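Local coordinates for protein phosphoribosylaminoimidazole carboxylase, ATPase subunit (Thermotoga maritima, PDB 3AX6) that probably catalyses the ATP-dependent conversion of 5-aminoimidazole ribonucleotide and bicarbonate to N5-carboxyaminoimidazole ribonucleotide in purine biosynthesis, at residues V103-L108 with E165-E170; V136-K141 with L254-A259; K222-I227 with I243-T248. All coordinates share one frame; numbering follows the deposited sequence.

Contact 1: V103-L108 with E165-E170; sequences VQKEFL and ETYLEE. With ADP (adenosine-5'-diphosphate), chain E.
The phenol ring of Y167 and the carboxylate of E169 are the flat groups that meet K105. The lysine comes to the ring obliquely, its CG 3.9 Å from Y167 CE2, and its CE passes 3.8 Å from Y167 OH. The bend at chi2 (-63°) and the extended outer chain carry the lysine onward at about a right angle to both strand side chains, until CE lies 3.6 Å from E169 OE1. K105 NZ stops 4.1 Å from that oxygen, beyond salt-bridge distance, and instead donates to a water (K105 NZ to water 2.6 Å) that donates to E169 OE2. The carboxylate looks two ways, OE1 to K105 CE and OE2 to the adenine amino group at the edge of the base. ADP N6 donates to E169 OE2 over 2.6 Å and to the backbone O of E170, each bond at 158°. K138 completes the setting with a salt bridge to E169 OE2. Helix 101-110 is so joined to the nucleotide-binding strand 166-170 of the ATP-grasp fold. Two lysines close by would probably keep E169 ionised, and a pocket with two acceptors facing N6 is consistent with a preference for adenine over a 6-oxo purine.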
loop_
_atom_site.group_PDB
_atom_site.type_symbol
_atom_site.label_atom_id
_atom_site.label_comp_id
_atom_site.label_asym_id
_atom_site.label_seq_id
_atom_site.Cartn_x
_atom_site.Cartn_y
_atom_site.Cartn_z
ATOM N N VAL A 103 1.122 -3.698 36.848
ATOM C CA VAL A 103 1.026 -2.244 36.869
ATOM C C VAL A 103 -0.038 -1.834 35.848
ATOM O O VAL A 103 -0.816 -0.906 36.086
ATOM C CB VAL A 103 2.381 -1.583 36.525
ATOM C CG1 VAL A 103 3.426 -1.963 37.568
ATOM C CG2 VAL A 103 2.837 -2.022 35.161
ATOM N N GLN A 104 -0.083 -2.546 34.723
ATOM C CA GLN A 104 -1.069 -2.264 33.682
ATOM C C GLN A 104 -2.480 -2.404 34.248
ATOM O O GLN A 104 -3.315 -1.524 34.060
ATOM C CB GLN A 104 -0.885 -3.212 32.493
ATOM C CG GLN A 104 -2.016 -3.146 31.475
ATOM C CD GLN A 104 -1.764 -4.013 30.260
ATOM O OE1 GLN A 104 -2.659 -4.723 29.797
ATOM N NE2 GLN A 104 -0.550 -3.956 29.730
ATOM N N LYS A 105 -2.738 -3.510 34.945
ATOM C CA LYS A 105 -4.047 -3.752 35.560
ATOM C C LYS A 105 -4.358 -2.685 36.616
ATOM O O LYS A 105 -5.483 -2.200 36.717
ATOM C CB LYS A 105 -4.075 -5.136 36.220
ATOM C CG LYS A 105 -4.060 -6.311 35.249
ATOM C CD LYS A 105 -5.296 -6.300 34.371
ATOM C CE LYS A 105 -5.292 -7.444 33.373
ATOM N NZ LYS A 105 -6.474 -7.374 32.468
ATOM N N GLU A 106 -3.344 -2.339 37.401
ATOM C CA GLU A 106 -3.451 -1.335 38.459
ATOM C C GLU A 106 -3.854 -0.002 37.817
ATOM O O GLU A 106 -4.699 0.723 38.335
ATOM C CB GLU A 106 -2.089 -1.197 39.153
ATOM C CG GLU A 106 -2.095 -0.685 40.589
ATOM C CD GLU A 106 -2.270 -1.797 41.622
ATOM O OE1 GLU A 106 -1.998 -1.552 42.819
ATOM O OE2 GLU A 106 -2.684 -2.910 41.239
ATOM N N PHE A 107 -3.243 0.308 36.676
ATOM C CA PHE A 107 -3.538 1.547 35.961
ATOM C C PHE A 107 -4.961 1.599 35.430
ATOM O O PHE A 107 -5.666 2.595 35.601
ATOM C CB PHE A 107 -2.568 1.740 34.793
ATOM C CG PHE A 107 -2.970 2.837 33.855
ATOM C CD1 PHE A 107 -3.702 2.555 32.713
ATOM C CD2 PHE A 107 -2.636 4.160 34.128
ATOM C CE1 PHE A 107 -4.098 3.578 31.849
ATOM C CE2 PHE A 107 -3.024 5.192 33.274
ATOM C CZ PHE A 107 -3.757 4.899 32.130
ATOM N N LEU A 108 -5.379 0.533 34.764
ATOM C CA LEU A 108 -6.724 0.486 34.217
ATOM C C LEU A 108 -7.741 0.609 35.350
ATOM O O LEU A 108 -8.719 1.352 35.238
ATOM C CB LEU A 108 -6.926 -0.821 33.447
ATOM C CG LEU A 108 -6.022 -0.983 32.218
ATOM C CD1 LEU A 108 -6.068 -2.418 31.698
ATOM C CD2 LEU A 108 -6.452 0.005 31.150
ATOM N N GLU A 165 7.597 -13.556 39.697
ATOM C CA GLU A 165 6.586 -12.581 40.064
ATOM C C GLU A 165 5.418 -12.658 39.100
ATOM O O GLU A 165 5.539 -12.333 37.920
ATOM C CB GLU A 165 7.185 -11.183 40.049
ATOM C CG GLU A 165 8.322 -11.027 41.024
ATOM C CD GLU A 165 9.059 -9.733 40.831
ATOM O OE1 GLU A 165 10.036 -9.495 41.572
ATOM O OE2 GLU A 165 8.666 -8.954 39.937
ATOM N N THR A 166 4.284 -13.106 39.616
ATOM C CA THR A 166 3.084 -13.241 38.817
ATOM C C THR A 166 1.964 -12.605 39.604
ATOM O O THR A 166 2.164 -12.171 40.733
ATOM C CB THR A 166 2.717 -14.721 38.602
ATOM O OG1 THR A 166 2.324 -15.297 39.854
ATOM C CG2 THR A 166 3.904 -15.496 38.045
ATOM N N TYR A 167 0.791 -12.533 38.997
ATOM C CA TYR A 167 -0.371 -11.997 39.678
ATOM C C TYR A 167 -1.503 -12.940 39.316
ATOM O O TYR A 167 -1.365 -13.770 38.421
ATOM C CB TYR A 167 -0.679 -10.556 39.242
ATOM C CG TYR A 167 -1.148 -10.385 37.811
ATOM C CD1 TYR A 167 -0.257 -10.488 36.738
ATOM C CD2 TYR A 167 -2.485 -10.108 37.528
ATOM C CE1 TYR A 167 -0.691 -10.318 35.418
ATOM C CE2 TYR A 167 -2.928 -9.939 36.211
ATOM C CZ TYR A 167 -2.027 -10.044 35.164
ATOM O OH TYR A 167 -2.472 -9.878 33.870
ATOM N N LEU A 168 -2.613 -12.828 40.027
ATOM C CA LEU A 168 -3.759 -13.681 39.779
ATOM C C LEU A 168 -4.949 -12.861 39.306
ATOM O O LEU A 168 -5.047 -11.665 39.587
ATOM C CB LEU A 168 -4.149 -14.408 41.071
ATOM C CG LEU A 168 -3.668 -15.822 41.384
ATOM C CD1 LEU A 168 -2.186 -15.974 41.160
ATOM C CD2 LEU A 168 -4.025 -16.126 42.829
ATOM N N GLU A 169 -5.843 -13.504 38.569
ATOM C CA GLU A 169 -7.063 -12.845 38.137
ATOM C C GLU A 169 -8.161 -13.889 37.991
ATOM O O GLU A 169 -7.892 -15.068 37.737
ATOM C CB GLU A 169 -6.862 -12.032 36.845
ATOM C CG GLU A 169 -6.568 -12.781 35.568
ATOM C CD GLU A 169 -6.429 -11.824 34.383
ATOM O OE1 GLU A 169 -5.606 -10.889 34.467
ATOM O OE2 GLU A 169 -7.141 -11.994 33.369
ATOM N N GLU A 170 -9.398 -13.454 38.191
ATOM C CA GLU A 170 -10.541 -14.350 38.120
ATOM C C GLU A 170 -10.697 -14.963 36.740
ATOM O O GLU A 170 -10.347 -14.343 35.733
ATOM C CB GLU A 170 -11.817 -13.600 38.496
ATOM C CG GLU A 170 -12.215 -12.523 37.503
ATOM C CD GLU A 170 -13.541 -11.888 37.852
ATOM O OE1 GLU A 170 -14.517 -12.646 38.049
ATOM O OE2 GLU A 170 -13.611 -10.640 37.926
HETATM P PB ADP E . -0.667 -13.701 26.088
HETATM O O1B ADP E . -1.381 -12.838 25.106
HETATM O O2B ADP E . -0.445 -15.168 25.436
HETATM O O3B ADP E . 0.814 -12.990 26.454
HETATM P PA ADP E . -3.120 -13.641 27.405
HETATM O O1A ADP E . -3.518 -12.685 28.466
HETATM O O2A ADP E . -3.602 -13.051 25.972
HETATM O O3A ADP E . -1.490 -13.864 27.504
HETATM O "O5'" ADP E . -3.824 -15.075 27.722
HETATM C "C5'" ADP E . -3.967 -15.804 26.492
HETATM C "C4'" ADP E . -5.330 -16.502 26.435
HETATM O "O4'" ADP E . -5.697 -17.044 27.745
HETATM C "C3'" ADP E . -6.448 -15.523 26.036
HETATM O "O3'" ADP E . -6.578 -15.397 24.612
HETATM C "C2'" ADP E . -7.678 -16.122 26.715
HETATM O "O2'" ADP E . -8.329 -17.069 25.865
HETATM C "C1'" ADP E . -7.108 -16.763 27.995
HETATM N N9 ADP E . -7.298 -15.891 29.173
HETATM C C8 ADP E . -6.549 -14.795 29.529
HETATM N N7 ADP E . -7.008 -14.265 30.623
HETATM C C5 ADP E . -8.074 -14.975 31.050
HETATM C C6 ADP E . -8.969 -14.886 32.151
HETATM N N6 ADP E . -8.831 -13.882 33.082
HETATM N N1 ADP E . -9.956 -15.801 32.270
HETATM C C2 ADP E . -10.111 -16.784 31.377
HETATM N N3 ADP E . -9.293 -16.903 30.327
HETATM C C4 ADP E . -8.276 -16.033 30.127
HETATM O O HOH W 1 -7.146 -9.718 31.500
#

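Contact 2: V136-K141 with L254-A259; sequences VQKARK and LVNEIA. With ADP (adenosine-5'-diphosphate), chain E.
The side-chain ends of K138 and N256 meet between the two sheets that hold the nucleotide in an ATP-grasp fold: strand 135-139 in the four-stranded antiparallel sheet, strand 253-259 at the border of the larger one. Their CA atoms are about 11.5 Å apart, and the side chains span the gap. K138 is fully stretched beyond CG (chi2 -177°), which delivers NZ to the junction of base and phosphate: it donates to ADP N7 over 3.0 Å and to the alpha-phosphate oxygen O1A over 3.1 Å. N256 has CG anti to its backbone N (chi1 168°), and its amide is turned so that the two heads do different work. OD1 lies 2.9 Å from K138 NZ, while ND2 gives weak hydrogen bonds to ADP O1A and O2A, both at 3.4 Å. The backbone at N256 has a helix-like psi of -40°, because N256 and E257 both face E244 in a classic beta bulge. V136, two residues before K138 in the same strand, sets its methyl CG2 over the adenine face, 3.7 Å from ADP N1. The lysine and the asparagine, both seen to bind ADP, are also linked by a water that accepts from K138 NZ at 2.8 Å and donates to the backbone O of N256 at 3.2 Å.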
loop_
_atom_site.group_PDB
_atom_site.type_symbol
_atom_site.label_atom_id
_atom_site.label_comp_id
_atom_site.label_asym_id
_atom_site.label_seq_id
_atom_site.Cartn_x
_atom_site.Cartn_y
_atom_site.Cartn_z
ATOM N N VAL A 136 -6.778 -17.856 37.292
ATOM C CA VAL A 136 -5.761 -17.661 36.268
ATOM C C VAL A 136 -4.529 -16.931 36.785
ATOM O O VAL A 136 -4.635 -15.863 37.391
ATOM C CB VAL A 136 -6.330 -16.874 35.077
ATOM C CG1 VAL A 136 -5.326 -16.854 33.936
ATOM C CG2 VAL A 136 -7.632 -17.494 34.629
ATOM N N GLN A 137 -3.363 -17.521 36.547
ATOM C CA GLN A 137 -2.096 -16.928 36.957
ATOM C C GLN A 137 -1.367 -16.397 35.718
ATOM O O GLN A 137 -1.320 -17.056 34.676
ATOM C CB GLN A 137 -1.213 -17.961 37.674
ATOM C CG GLN A 137 0.166 -17.410 38.042
ATOM C CD GLN A 137 1.129 -18.466 38.556
ATOM O OE1 GLN A 137 1.298 -19.521 37.948
ATOM N NE2 GLN A 137 1.782 -18.172 39.676
ATOM N N LYS A 138 -0.803 -15.201 35.838
ATOM C CA LYS A 138 -0.095 -14.581 34.731
ATOM C C LYS A 138 1.229 -13.991 35.172
ATOM O O LYS A 138 1.326 -13.399 36.244
ATOM C CB LYS A 138 -0.948 -13.468 34.118
ATOM C CG LYS A 138 -2.244 -13.950 33.499
ATOM C CD LYS A 138 -3.006 -12.804 32.856
ATOM C CE LYS A 138 -4.087 -13.334 31.939
ATOM N NZ LYS A 138 -4.832 -12.243 31.272
ATOM N N ALA A 139 2.249 -14.155 34.341
ATOM C CA ALA A 139 3.557 -13.594 34.650
ATOM C C ALA A 139 3.419 -12.076 34.556
ATOM O O ALA A 139 2.674 -11.570 33.713
ATOM C CB ALA A 139 4.592 -14.092 33.653
ATOM N N ARG A 140 4.113 -11.347 35.426
ATOM C CA ARG A 140 4.046 -9.891 35.394
ATOM C C ARG A 140 4.732 -9.370 34.141
ATOM O O ARG A 140 4.220 -8.473 33.472
ATOM C CB ARG A 140 4.727 -9.284 36.619
ATOM C CG ARG A 140 4.020 -9.559 37.919
ATOM C CD ARG A 140 4.659 -8.777 39.053
ATOM N NE ARG A 140 4.498 -7.337 38.873
ATOM C CZ ARG A 140 4.781 -6.430 39.805
ATOM N NH1 ARG A 140 5.246 -6.812 40.989
ATOM N NH2 ARG A 140 4.587 -5.141 39.560
ATOM N N LYS A 141 5.892 -9.938 33.830
ATOM C CA LYS A 141 6.648 -9.519 32.660
ATOM C C LYS A 141 7.063 -10.663 31.738
ATOM O O LYS A 141 7.542 -10.424 30.628
ATOM C CB LYS A 141 7.889 -8.731 33.090
ATOM C CG LYS A 141 7.599 -7.299 33.518
ATOM C CD LYS A 141 8.885 -6.505 33.720
ATOM C CE LYS A 141 8.601 -5.014 33.865
ATOM N NZ LYS A 141 9.847 -4.212 34.041
ATOM N N LEU A 254 -14.440 -6.622 28.920
ATOM C CA LEU A 254 -13.272 -6.359 29.757
ATOM C C LEU A 254 -12.009 -6.228 28.911
ATOM O O LEU A 254 -11.851 -6.932 27.917
ATOM C CB LEU A 254 -13.088 -7.514 30.755
ATOM C CG LEU A 254 -14.121 -7.758 31.871
ATOM C CD1 LEU A 254 -15.522 -7.647 31.332
ATOM C CD2 LEU A 254 -13.912 -9.133 32.487
ATOM N N VAL A 255 -11.115 -5.320 29.284
ATOM C CA VAL A 255 -9.875 -5.189 28.532
ATOM C C VAL A 255 -8.798 -6.095 29.141
ATOM O O VAL A 255 -8.501 -6.045 30.339
ATOM C CB VAL A 255 -9.387 -3.728 28.466
ATOM C CG1 VAL A 255 -9.567 -3.062 29.792
ATOM C CG2 VAL A 255 -7.922 -3.694 28.050
ATOM N N ASN A 256 -8.225 -6.931 28.290
ATOM C CA ASN A 256 -7.210 -7.893 28.689
ATOM C C ASN A 256 -5.776 -7.457 28.410
ATOM O O ASN A 256 -4.886 -7.677 29.232
ATOM C CB ASN A 256 -7.484 -9.226 27.982
ATOM C CG ASN A 256 -6.332 -10.202 28.095
ATOM O OD1 ASN A 256 -5.907 -10.548 29.190
ATOM N ND2 ASN A 256 -5.829 -10.657 26.958
ATOM N N GLU A 257 -5.551 -6.829 27.262
ATOM C CA GLU A 257 -4.200 -6.431 26.896
ATOM C C GLU A 257 -4.130 -5.151 26.074
ATOM O O GLU A 257 -5.078 -4.787 25.382
ATOM C CB GLU A 257 -3.542 -7.578 26.113
ATOM C CG GLU A 257 -2.054 -7.414 25.860
ATOM C CD GLU A 257 -1.247 -7.459 27.135
ATOM O OE1 GLU A 257 -1.135 -8.547 27.732
ATOM O OE2 GLU A 257 -0.735 -6.401 27.545
ATOM N N ILE A 258 -2.986 -4.481 26.156
ATOM C CA ILE A 258 -2.748 -3.246 25.418
ATOM C C ILE A 258 -1.435 -3.360 24.655
ATOM O O ILE A 258 -0.404 -3.683 25.242
ATOM C CB ILE A 258 -2.601 -2.032 26.356
ATOM C CG1 ILE A 258 -3.842 -1.874 27.236
ATOM C CG2 ILE A 258 -2.348 -0.781 25.525
ATOM C CD1 ILE A 258 -3.752 -0.709 28.209
ATOM N N ALA A 259 -1.468 -3.094 23.354
ATOM C CA ALA A 259 -0.263 -3.138 22.536
ATOM C C ALA A 259 0.015 -1.703 22.072
ATOM O O ALA A 259 -0.773 -1.130 21.318
ATOM C CB ALA A 259 -0.476 -4.047 21.342
HETATM P PB ADP E . -0.667 -13.701 26.088
HETATM O O1B ADP E . -1.381 -12.838 25.106
HETATM O O2B ADP E . -0.445 -15.168 25.436
HETATM O O3B ADP E . 0.814 -12.990 26.454
HETATM P PA ADP E . -3.120 -13.641 27.405
HETATM O O1A ADP E . -3.518 -12.685 28.466
HETATM O O2A ADP E . -3.602 -13.051 25.972
HETATM O O3A ADP E . -1.490 -13.864 27.504
HETATM O "O5'" ADP E . -3.824 -15.075 27.722
HETATM C "C5'" ADP E . -3.967 -15.804 26.492
HETATM C "C4'" ADP E . -5.330 -16.502 26.435
HETATM O "O4'" ADP E . -5.697 -17.044 27.745
HETATM C "C3'" ADP E . -6.448 -15.523 26.036
HETATM O "O3'" ADP E . -6.578 -15.397 24.612
HETATM C "C2'" ADP E . -7.678 -16.122 26.715
HETATM O "O2'" ADP E . -8.329 -17.069 25.865
HETATM C "C1'" ADP E . -7.108 -16.763 27.995
HETATM N N9 ADP E . -7.298 -15.891 29.173
HETATM C C8 ADP E . -6.549 -14.795 29.529
HETATM N N7 ADP E . -7.008 -14.265 30.623
HETATM C C5 ADP E . -8.074 -14.975 31.050
HETATM C C6 ADP E . -8.969 -14.886 32.151
HETATM N N6 ADP E . -8.831 -13.882 33.082
HETATM N N1 ADP E . -9.956 -15.801 32.270
HETATM C C2 ADP E . -10.111 -16.784 31.377
HETATM N N3 ADP E . -9.293 -16.903 30.327
HETATM C C4 ADP E . -8.276 -16.033 30.127
HETATM O O HOH W 2 -3.322 -9.901 30.943
#

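Contact 3: K222-I227 with I243-T248; sequences KIAREI and IEMFLT. With ADP (adenosine-5'-diphosphate), chain E.
Helix segment 222-227 runs over strand segment 243-248 with its closest approach at A224 and M245, whose CA atoms are 7.6 Å apart; the separation then grows, with I227 CA 8.9 Å from I243 CA. M245, a selenomethionine in the crystal, fills the interval. Its chain is bent at chi3 (-80°), which lays the terminal methyl alongside the helix: CE sits 3.9 Å from A224 CB, and SE lies 3.4 Å from the carbonyl O of A224. I227 closes in next to it, CB 4.0 Å from M245 SE with CG2 at its flank, while the end of the isoleucine chain leads away from the strand. Helix 218-235 here covers one face of the large antiparallel sheet of the ATP-grasp fold, and the alternation of the strand sends M245 to the helix but F246 to the nucleotide. The F246 ring presents its edge to the adenine, with CZ directly above ADP C8 at 3.7 Å and CE2 near N7. An alanine here, lacking the ring, would probably leave this face of the base uncovered and let the adenine tilt in its pocket. I243 continues the helix-facing row, resting on A228 and V231 of the same helix. On the outer side of the helix, K222 NZ forms a salt bridge with E226 OE1 over 2.8 Å, meeting the carboxylate from its syn side, 18° out of plane.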
loop_
_atom_site.group_PDB
_atom_site.type_symbol
_atom_site.label_atom_id
_atom_site.label_comp_id
_atom_site.label_asym_id
_atom_site.label_seq_id
_atom_site.Cartn_x
_atom_site.Cartn_y
_atom_site.Cartn_z
ATOM N N LYS A 222 -20.332 -0.829 20.079
ATOM C CA LYS A 222 -20.326 0.543 20.564
ATOM C C LYS A 222 -19.558 0.666 21.880
ATOM O O LYS A 222 -18.736 1.568 22.044
ATOM C CB LYS A 222 -21.764 1.038 20.729
ATOM C CG LYS A 222 -21.894 2.471 21.234
ATOM C CD LYS A 222 -23.322 2.979 21.065
ATOM C CE LYS A 222 -23.516 4.359 21.682
ATOM N NZ LYS A 222 -23.337 4.325 23.164
ATOM N N ILE A 223 -19.820 -0.245 22.809
ATOM C CA ILE A 223 -19.143 -0.233 24.104
ATOM C C ILE A 223 -17.656 -0.590 23.984
ATOM O O ILE A 223 -16.826 -0.031 24.695
ATOM C CB ILE A 223 -19.824 -1.214 25.093
ATOM C CG1 ILE A 223 -21.189 -0.657 25.506
ATOM C CG2 ILE A 223 -18.926 -1.455 26.319
ATOM C CD1 ILE A 223 -21.966 -1.567 26.454
ATOM N N ALA A 224 -17.332 -1.521 23.089
ATOM C CA ALA A 224 -15.945 -1.940 22.876
ATOM C C ALA A 224 -15.087 -0.777 22.369
ATOM O O ALA A 224 -13.930 -0.628 22.769
ATOM C CB ALA A 224 -15.890 -3.099 21.878
ATOM N N ARG A 225 -15.662 0.034 21.481
ATOM C CA ARG A 225 -14.957 1.180 20.919
ATOM C C ARG A 225 -14.843 2.261 21.982
ATOM O O ARG A 225 -13.888 3.032 21.987
ATOM C CB ARG A 225 -15.693 1.715 19.681
ATOM C CG ARG A 225 -15.721 0.729 18.511
ATOM C CD ARG A 225 -16.414 1.286 17.263
ATOM N NE ARG A 225 -15.683 2.405 16.667
ATOM C CZ ARG A 225 -15.541 2.603 15.356
ATOM N NH1 ARG A 225 -16.079 1.755 14.485
ATOM N NH2 ARG A 225 -14.852 3.649 14.909
ATOM N N GLU A 226 -15.818 2.305 22.885
ATOM C CA GLU A 226 -15.811 3.278 23.970
ATOM C C GLU A 226 -14.744 2.888 25.002
ATOM O O GLU A 226 -13.967 3.735 25.448
ATOM C CB GLU A 226 -17.194 3.345 24.638
ATOM C CG GLU A 226 -18.291 3.932 23.747
ATOM C CD GLU A 226 -19.676 3.946 24.403
ATOM O OE1 GLU A 226 -20.629 4.433 23.756
ATOM O OE2 GLU A 226 -19.817 3.473 25.557
ATOM N N ILE A 227 -14.702 1.610 25.367
ATOM C CA ILE A 227 -13.722 1.131 26.335
ATOM C C ILE A 227 -12.313 1.392 25.810
ATOM O O ILE A 227 -11.466 1.939 26.510
ATOM C CB ILE A 227 -13.848 -0.396 26.582
ATOM C CG1 ILE A 227 -15.275 -0.760 26.998
ATOM C CG2 ILE A 227 -12.853 -0.832 27.645
ATOM C CD1 ILE A 227 -15.726 -0.134 28.272
ATOM N N ILE A 243 -5.991 -2.575 21.372
ATOM C CA ILE A 243 -6.686 -2.863 22.623
ATOM C C ILE A 243 -7.435 -4.192 22.509
ATOM O O ILE A 243 -8.409 -4.306 21.765
ATOM C CB ILE A 243 -7.709 -1.752 22.970
ATOM C CG1 ILE A 243 -7.061 -0.366 22.871
ATOM C CG2 ILE A 243 -8.263 -1.992 24.370
ATOM C CD1 ILE A 243 -5.856 -0.164 23.763
ATOM N N GLU A 244 -6.970 -5.195 23.246
ATOM C CA GLU A 244 -7.591 -6.516 23.219
ATOM C C GLU A 244 -8.589 -6.648 24.358
ATOM O O GLU A 244 -8.273 -6.362 25.502
ATOM C CB GLU A 244 -6.512 -7.589 23.314
ATOM C CG GLU A 244 -5.549 -7.535 22.150
ATOM C CD GLU A 244 -4.321 -8.381 22.375
ATOM O OE1 GLU A 244 -4.476 -9.556 22.770
ATOM O OE2 GLU A 244 -3.202 -7.868 22.154
HETATM N N MSE A 245 -9.798 -7.085 24.035
HETATM C CA MSE A 245 -10.847 -7.207 25.040
HETATM C C MSE A 245 -11.576 -8.543 24.991
HETATM O O MSE A 245 -11.492 -9.277 24.003
HETATM C CB MSE A 245 -11.868 -6.075 24.854
HETATM C CG MSE A 245 -11.291 -4.672 24.970
HETATM SE SE MSE A 245 -12.489 -3.308 24.282
HETATM C CE MSE A 245 -12.098 -3.543 22.400
ATOM N N PHE A 246 -12.291 -8.842 26.074
ATOM C CA PHE A 246 -13.081 -10.064 26.179
ATOM C C PHE A 246 -14.553 -9.702 26.255
ATOM O O PHE A 246 -14.930 -8.772 26.967
ATOM C CB PHE A 246 -12.766 -10.842 27.460
ATOM C CG PHE A 246 -11.386 -11.412 27.525
ATOM C CD1 PHE A 246 -10.727 -11.831 26.376
ATOM C CD2 PHE A 246 -10.761 -11.580 28.757
ATOM C CE1 PHE A 246 -9.471 -12.408 26.448
ATOM C CE2 PHE A 246 -9.500 -12.161 28.842
ATOM C CZ PHE A 246 -8.853 -12.576 27.682
ATOM N N LEU A 247 -15.377 -10.433 25.515
ATOM C CA LEU A 247 -16.823 -10.251 25.563
ATOM C C LEU A 247 -17.229 -11.500 26.327
ATOM O O LEU A 247 -17.186 -12.596 25.768
ATOM C CB LEU A 247 -17.449 -10.282 24.165
ATOM C CG LEU A 247 -18.978 -10.478 24.165
ATOM C CD1 LEU A 247 -19.639 -9.337 24.905
ATOM C CD2 LEU A 247 -19.512 -10.555 22.744
ATOM N N THR A 248 -17.588 -11.348 27.604
ATOM C CA THR A 248 -17.959 -12.504 28.422
ATOM C C THR A 248 -19.308 -13.079 28.062
ATOM O O THR A 248 -20.083 -12.466 27.329
ATOM C CB THR A 248 -17.982 -12.186 29.936
ATOM O OG1 THR A 248 -19.067 -11.294 30.233
ATOM C CG2 THR A 248 -16.665 -11.572 30.368
HETATM P PB ADP E . -0.667 -13.701 26.088
HETATM O O1B ADP E . -1.381 -12.838 25.106
HETATM O O2B ADP E . -0.445 -15.168 25.436
HETATM O O3B ADP E . 0.814 -12.990 26.454
HETATM P PA ADP E . -3.120 -13.641 27.405
HETATM O O1A ADP E . -3.518 -12.685 28.466
HETATM O O2A ADP E . -3.602 -13.051 25.972
HETATM O O3A ADP E . -1.490 -13.864 27.504
HETATM O "O5'" ADP E . -3.824 -15.075 27.722
HETATM C "C5'" ADP E . -3.967 -15.804 26.492
HETATM C "C4'" ADP E . -5.330 -16.502 26.435
HETATM O "O4'" ADP E . -5.697 -17.044 27.745
HETATM C "C3'" ADP E . -6.448 -15.523 26.036
HETATM O "O3'" ADP E . -6.578 -15.397 24.612
HETATM C "C2'" ADP E . -7.678 -16.122 26.715
HETATM O "O2'" ADP E . -8.329 -17.069 25.865
HETATM C "C1'" ADP E . -7.108 -16.763 27.995
HETATM N N9 ADP E . -7.298 -15.891 29.173
HETATM C C8 ADP E . -6.549 -14.795 29.529
HETATM N N7 ADP E . -7.008 -14.265 30.623
HETATM C C5 ADP E . -8.074 -14.975 31.050
HETATM C C6 ADP E . -8.969 -14.886 32.151
HETATM N N6 ADP E . -8.831 -13.882 33.082
HETATM N N1 ADP E . -9.956 -15.801 32.270
HETATM C C2 ADP E . -10.111 -16.784 31.377
HETATM N N3 ADP E . -9.293 -16.903 30.327
HETATM C C4 ADP E . -8.276 -16.033 30.127
#

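In the fold
All three contacts are largely buried, yet their chemistry differs with the side of the fold they face. Contacts 1 and 2, with centres about 7 Å apart, share the smaller sheet, where strands 166-170 and 135-139 are neighbours, and they work through charges, waters and amides around ADP. Contact 3, about 15 Å from contact 2 between centres, is apolar packing of helix 218-235 on the far side of strand 239-248, which pairs with strand 253-259 of contact 2; only its F246 turns to ADP. The adenine joins them: contact 1 supplies acceptors at its amino edge, while V136 of contact 2 and F246 of contact 3 lie over opposite faces. F246 also packs against N256.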